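Local coordinates for protein arylamine n-acetyltransferase NAT (Mycobacterium tuberculosis, PDB 4BGF) that probably transfers an acetyl group from acetyl-coenzyme A to the amino group of arylamines, as an arylamine N-acetyltransferase of mycobacteria, at residues 23-28 against 84-89; 47-52 against 67-72. All coordinates share one frame; numbering follows the deposited sequence.

Interaction 1: 23-28 against 84-89; sequences DVLQDL and LGYRVR
Tyr-86 places its CG anti to its carbonyl carbon (chi1 -65°), and this sends the phenol across to Val-24 and Leu-25 of the helix. Leu-25 turns its CG opposite its own backbone N (chi1 -179°), which brings CB and CD1 to the CE2 corner of the ring, at a slant. The phenol hydroxyl ends up against the helix backbone and the base of two side chains. Tyr-86 OH lies 3.4 Å from Val-24 CG1 and 3.5 Å from Val-24 CB. Tyr-86 OH is also 3.4 Å from Leu-25 N, but the angle is too poor for a hydrogen bond. Instead, Thr-21 O accepts the hydroxyl's hydrogen bond, and Thr-21 OG1 bonds to Val-24 N. Leu-25 meets the ring on its CE2 side. Leu-25 CB is 4.0 Å, and its CD1 4.1 Å, from Tyr-86 CE2, an oblique approach. A second, smaller patch joins two leucines tip to tip: Leu-28 CD1 and Leu-84 CD1 are 4.1 Å apart. Leu-84 also sets its CB at the edge of the Tyr-86 ring, in the ring plane. The chain can turn between Leu-84 and Tyr-86 because Gly-85 takes a positive phi (103°) in a Schellman motif. The contact is therefore apolar packing around one anchored phenol. It holds the start of helix 22-35 against the turn that links helix 70-83 to strand 87-95. Leu-81 of helix 70-83 touches both Leu-25 and Tyr-86. Val-115 of strand 110-116 also touches Tyr-86, and Tyr-14 and Ala-17 from a loop cover Val-24.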
loop_
_atom_site.group_PDB
_atom_site.type_symbol
_atom_site.label_atom_id
_atom_site.label_comp_id
_atom_site.label_asym_id
_atom_site.label_seq_id
_atom_site.Cartn_x
_atom_site.Cartn_y
_atom_site.Cartn_z
ATOM N N ASP A 23 15.474 3.654 -12.413
ATOM C CA ASP A 23 14.500 3.053 -13.321
ATOM C C ASP A 23 14.071 1.662 -12.926
ATOM O O ASP A 23 12.934 1.260 -13.144
ATOM C CB ASP A 23 15.079 3.005 -14.700
ATOM C CG ASP A 23 15.723 4.269 -15.048
ATOM O OD1 ASP A 23 16.919 4.426 -14.702
ATOM O OD2 ASP A 23 14.997 5.124 -15.585
ATOM N N VAL A 24 14.980 0.914 -12.348
ATOM C CA VAL A 24 14.568 -0.306 -11.714
ATOM C C VAL A 24 13.628 0.017 -10.527
ATOM O O VAL A 24 12.695 -0.721 -10.256
ATOM C CB VAL A 24 15.798 -1.100 -11.297
ATOM C CG1 VAL A 24 15.415 -2.265 -10.437
ATOM C CG2 VAL A 24 16.507 -1.575 -12.536
ATOM N N LEU A 25 13.848 1.129 -9.844
ATOM C CA LEU A 25 13.003 1.454 -8.722
ATOM C C LEU A 25 11.603 1.781 -9.257
ATOM O O LEU A 25 10.603 1.335 -8.719
ATOM C CB LEU A 25 13.592 2.603 -7.892
ATOM C CG LEU A 25 12.801 3.035 -6.653
ATOM C CD1 LEU A 25 12.792 1.960 -5.571
ATOM C CD2 LEU A 25 13.329 4.346 -6.127
ATOM N N GLN A 26 11.549 2.538 -10.343
ATOM C CA GLN A 26 10.278 2.900 -10.956
ATOM C C GLN A 26 9.513 1.657 -11.467
ATOM O O GLN A 26 8.316 1.526 -11.229
ATOM C CB GLN A 26 10.534 3.923 -12.080
ATOM C CG GLN A 26 9.405 4.140 -13.089
ATOM C CD GLN A 26 8.243 4.943 -12.550
ATOM O OE1 GLN A 26 8.118 6.129 -12.804
ATOM N NE2 GLN A 26 7.377 4.289 -11.824
ATOM N N ASP A 27 10.207 0.747 -12.154
ATOM C CA ASP A 27 9.589 -0.450 -12.737
ATOM C C ASP A 27 9.068 -1.439 -11.697
ATOM O O ASP A 27 8.056 -2.128 -11.899
ATOM C CB ASP A 27 10.586 -1.179 -13.651
ATOM C CG ASP A 27 10.980 -0.355 -14.872
ATOM O OD1 ASP A 27 10.470 0.778 -15.029
ATOM O OD2 ASP A 27 11.798 -0.851 -15.680
ATOM N N LEU A 28 9.797 -1.549 -10.601
ATOM C CA LEU A 28 9.410 -2.479 -9.576
ATOM C C LEU A 28 8.157 -2.009 -8.910
ATOM O O LEU A 28 7.275 -2.805 -8.654
ATOM C CB LEU A 28 10.506 -2.634 -8.558
ATOM C CG LEU A 28 11.619 -3.553 -9.003
ATOM C CD1 LEU A 28 12.695 -3.440 -7.977
ATOM C CD2 LEU A 28 11.126 -4.988 -9.118
ATOM N N LEU A 84 18.753 -5.765 -3.068
ATOM C CA LEU A 84 19.268 -5.407 -4.369
ATOM C C LEU A 84 20.393 -4.395 -4.288
ATOM O O LEU A 84 20.995 -4.084 -5.305
ATOM C CB LEU A 84 18.135 -4.844 -5.216
ATOM C CG LEU A 84 17.204 -5.896 -5.813
ATOM C CD1 LEU A 84 16.102 -5.195 -6.502
ATOM C CD2 LEU A 84 17.909 -6.807 -6.771
ATOM N N GLY A 85 20.657 -3.868 -3.095
ATOM C CA GLY A 85 21.646 -2.817 -2.922
ATOM C C GLY A 85 21.132 -1.391 -2.744
ATOM O O GLY A 85 21.916 -0.455 -2.846
ATOM N N TYR A 86 19.842 -1.213 -2.473
ATOM C CA TYR A 86 19.308 0.110 -2.135
ATOM C C TYR A 86 19.493 0.321 -0.636
ATOM O O TYR A 86 19.621 -0.636 0.105
ATOM C CB TYR A 86 17.816 0.234 -2.482
ATOM C CG TYR A 86 17.455 0.149 -3.955
ATOM C CD1 TYR A 86 17.399 -1.080 -4.622
ATOM C CD2 TYR A 86 17.133 1.280 -4.670
ATOM C CE1 TYR A 86 17.047 -1.171 -5.924
ATOM C CE2 TYR A 86 16.795 1.184 -6.010
ATOM C CZ TYR A 86 16.749 -0.040 -6.624
ATOM O OH TYR A 86 16.419 -0.131 -7.945
ATOM N N ARG A 87 19.535 1.573 -0.195
ATOM C CA ARG A 87 19.557 1.879 1.229
ATOM C C ARG A 87 18.163 2.244 1.648
ATOM O O ARG A 87 17.632 3.218 1.157
ATOM C CB ARG A 87 20.483 3.042 1.537
ATOM C CG ARG A 87 20.421 3.507 2.984
ATOM C CD ARG A 87 21.524 2.907 3.798
ATOM N NE ARG A 87 21.707 3.596 5.063
ATOM C CZ ARG A 87 22.107 4.858 5.186
ATOM N NH1 ARG A 87 22.369 5.601 4.115
ATOM N NH2 ARG A 87 22.243 5.378 6.395
ATOM N N VAL A 88 17.585 1.469 2.561
ATOM C CA VAL A 88 16.188 1.626 2.953
ATOM C C VAL A 88 16.018 2.067 4.409
ATOM O O VAL A 88 16.405 1.361 5.317
ATOM C CB VAL A 88 15.404 0.287 2.762
ATOM C CG1 VAL A 88 13.881 0.475 3.006
ATOM C CG2 VAL A 88 15.668 -0.336 1.398
ATOM N N ARG A 89 15.410 3.233 4.608
ATOM C CA ARG A 89 15.031 3.733 5.924
ATOM C C ARG A 89 13.508 3.716 6.028
ATOM O O ARG A 89 12.832 4.307 5.210
ATOM C CB ARG A 89 15.546 5.158 6.085
ATOM C CG ARG A 89 17.075 5.275 6.101
ATOM C CD ARG A 89 17.551 6.611 6.587
ATOM N NE ARG A 89 17.353 7.695 5.626
ATOM C CZ ARG A 89 18.206 8.014 4.654
ATOM N NH1 ARG A 89 19.330 7.326 4.475
ATOM N NH2 ARG A 89 17.933 9.031 3.843
#

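Interaction 2: 47-52 against 67-72; sequences VPVDDL and GGYCFE
Val-49 pushes both methyl groups against the carboxylate end of Glu-72, which comes from the opposite direction. Val-49 CG1 is 3.7 Å from Glu-72 CG, and Val-49 CG2 is 3.7 Å from Glu-72 OE1. The same valine reaches Tyr-69, with CG1 3.9 Å from Tyr-69 CE1. Tyr-69 holds its CG between backbone N and carbonyl carbon (chi1 75°), which turns the ring toward the loop for this contact. This is the tight part. The carboxylate is buried, but both oxygens have partners. Glu-72 OE1 accepts a hydrogen bond from Tyr-69 N at 2.9 Å (158°), on its anti side and tilted 34° out of the carboxylate plane. Glu-72 OE2 forms a salt bridge with Lys-60, and Tyr-69 OH bonds to Ser-193 of helix 186-198. The two bonds to the carboxylate should restrict its rotation under the valine. Leu-52 makes a separate, looser patch. It is partly exposed and meets Phe-71 through a few methyl contacts: its CD1 and CD2 each lie 3.9 Å from Phe-71 CB. Asp-50 points away from segment 67-72, with a weak, long ion pair to Lys-190, and exposed Asp-51 bonds through OD1 to Ser-53 OG. Tyr-69 is the N-cap of helix 70-83, and the bond from its N to Glu-72 matches one half of a capping box. That helix opens with Cys-70, which touches His-110, consistent with the cysteine of the Cys-His-Asp triad of arylamine N-acetyltransferases.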
loop_
_atom_site.group_PDB
_atom_site.type_symbol
_atom_site.label_atom_id
_atom_site.label_comp_id
_atom_site.label_asym_id
_atom_site.label_seq_id
_atom_site.Cartn_x
_atom_site.Cartn_y
_atom_site.Cartn_z
ATOM N N VAL A 47 -7.175 -12.105 12.387
ATOM C CA VAL A 47 -5.849 -12.635 12.199
ATOM C C VAL A 47 -4.871 -11.477 12.168
ATOM O O VAL A 47 -4.584 -10.960 11.109
ATOM C CB VAL A 47 -5.747 -13.417 10.865
ATOM C CG1 VAL A 47 -4.335 -13.967 10.617
ATOM C CG2 VAL A 47 -6.744 -14.544 10.812
ATOM N N PRO A 48 -4.325 -11.082 13.319
ATOM C CA PRO A 48 -3.481 -9.870 13.336
ATOM C C PRO A 48 -2.306 -9.862 12.349
ATOM O O PRO A 48 -2.004 -10.843 11.688
ATOM C CB PRO A 48 -2.973 -9.816 14.790
ATOM C CG PRO A 48 -4.014 -10.577 15.574
ATOM C CD PRO A 48 -4.429 -11.695 14.651
ATOM N N VAL A 49 -1.684 -8.704 12.211
ATOM C CA VAL A 49 -0.447 -8.589 11.474
ATOM C C VAL A 49 0.570 -8.104 12.482
ATOM O O VAL A 49 0.601 -6.928 12.791
ATOM C CB VAL A 49 -0.559 -7.608 10.286
ATOM C CG1 VAL A 49 0.773 -7.393 9.636
ATOM C CG2 VAL A 49 -1.523 -8.131 9.252
ATOM N N ASP A 50 1.387 -9.004 13.016
ATOM C CA ASP A 50 2.441 -8.562 13.906
ATOM C C ASP A 50 3.801 -9.191 13.599
ATOM O O ASP A 50 4.776 -8.894 14.263
ATOM C CB ASP A 50 2.011 -8.680 15.389
ATOM C CG ASP A 50 2.135 -10.076 15.942
ATOM O OD1 ASP A 50 1.746 -11.031 15.237
ATOM O OD2 ASP A 50 2.613 -10.204 17.095
ATOM N N ASP A 51 3.887 -10.020 12.567
ATOM C CA ASP A 51 5.183 -10.532 12.114
ATOM C C ASP A 51 5.515 -9.782 10.818
ATOM O O ASP A 51 4.812 -9.912 9.838
ATOM C CB ASP A 51 5.115 -12.074 11.929
ATOM C CG ASP A 51 6.489 -12.742 11.759
ATOM O OD1 ASP A 51 7.491 -12.079 11.442
ATOM O OD2 ASP A 51 6.549 -13.968 11.935
ATOM N N LEU A 52 6.543 -8.945 10.852
ATOM C CA LEU A 52 6.938 -8.142 9.699
ATOM C C LEU A 52 8.320 -8.544 9.222
ATOM O O LEU A 52 9.040 -7.730 8.632
ATOM C CB LEU A 52 6.910 -6.643 10.033
ATOM C CG LEU A 52 5.592 -6.077 10.598
ATOM C CD1 LEU A 52 5.654 -4.564 10.757
ATOM C CD2 LEU A 52 4.416 -6.474 9.738
ATOM N N GLY A 67 -2.635 -10.463 -0.796
ATOM C CA GLY A 67 -2.191 -9.088 -0.632
ATOM C C GLY A 67 -1.882 -8.822 0.824
ATOM O O GLY A 67 -1.656 -9.741 1.576
ATOM N N GLY A 68 -1.896 -7.556 1.209
ATOM C CA GLY A 68 -1.614 -7.144 2.558
ATOM C C GLY A 68 -1.836 -5.652 2.628
ATOM O O GLY A 68 -2.093 -5.063 1.600
ATOM N N TYR A 69 -1.744 -5.056 3.821
ATOM C CA TYR A 69 -1.830 -3.611 3.996
ATOM C C TYR A 69 -0.423 -2.923 4.121
ATOM O O TYR A 69 0.568 -3.506 3.728
ATOM C CB TYR A 69 -2.836 -3.261 5.118
ATOM C CG TYR A 69 -2.489 -3.462 6.617
ATOM C CD1 TYR A 69 -1.265 -3.945 7.059
ATOM C CD2 TYR A 69 -3.425 -3.111 7.592
ATOM C CE1 TYR A 69 -0.993 -4.092 8.451
ATOM C CE2 TYR A 69 -3.175 -3.255 8.946
ATOM C CZ TYR A 69 -1.960 -3.735 9.377
ATOM O OH TYR A 69 -1.743 -3.858 10.734
ATOM N N CYS A 70 -0.340 -1.688 4.619
ATOM C CA CYS A 70 0.905 -0.896 4.493
ATOM C C CYS A 70 2.206 -1.503 5.067
ATOM O O CYS A 70 3.250 -1.342 4.497
ATOM C CB CYS A 70 0.709 0.541 5.014
ATOM S SG CYS A 70 0.527 0.817 6.791
ATOM N N PHE A 71 2.126 -2.214 6.171
ATOM C CA PHE A 71 3.314 -2.744 6.840
ATOM C C PHE A 71 3.818 -3.970 6.140
ATOM O O PHE A 71 4.985 -4.306 6.209
ATOM C CB PHE A 71 3.002 -3.106 8.295
ATOM C CG PHE A 71 2.720 -1.934 9.159
ATOM C CD1 PHE A 71 3.746 -1.188 9.683
ATOM C CD2 PHE A 71 1.428 -1.583 9.449
ATOM C CE1 PHE A 71 3.495 -0.109 10.501
ATOM C CE2 PHE A 71 1.176 -0.500 10.241
ATOM C CZ PHE A 71 2.238 0.239 10.775
ATOM N N GLU A 72 2.894 -4.644 5.476
ATOM C CA GLU A 72 3.194 -5.825 4.705
ATOM C C GLU A 72 3.736 -5.462 3.318
ATOM O O GLU A 72 4.679 -6.086 2.818
ATOM C CB GLU A 72 1.932 -6.691 4.599
ATOM C CG GLU A 72 1.345 -7.091 5.965
ATOM C CD GLU A 72 0.012 -7.832 5.869
ATOM O OE1 GLU A 72 -1.024 -7.172 5.702
ATOM O OE2 GLU A 72 0.004 -9.075 5.944
#

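Helix 70-83 ties the two contacts together. Interaction 2 packs a loop on its first turn, and interaction 1 lies just past its last turn, where the chain enters strand 87-95. Interaction 2 is nested in the chain loop that interaction 1 closes. Their centres are 21 Å apart, and their nearest atoms are about 11 Å apart, so they do not touch. Segment 67-72 carries Cys-70, the probable nucleophile, with His-110 and Asp-127 as its likely triad partners. Interaction 1 is far from this site: Tyr-86 OH is 21.7 Å from Cys-70 SG. It is structural packing, while interaction 2 borders the probable active site.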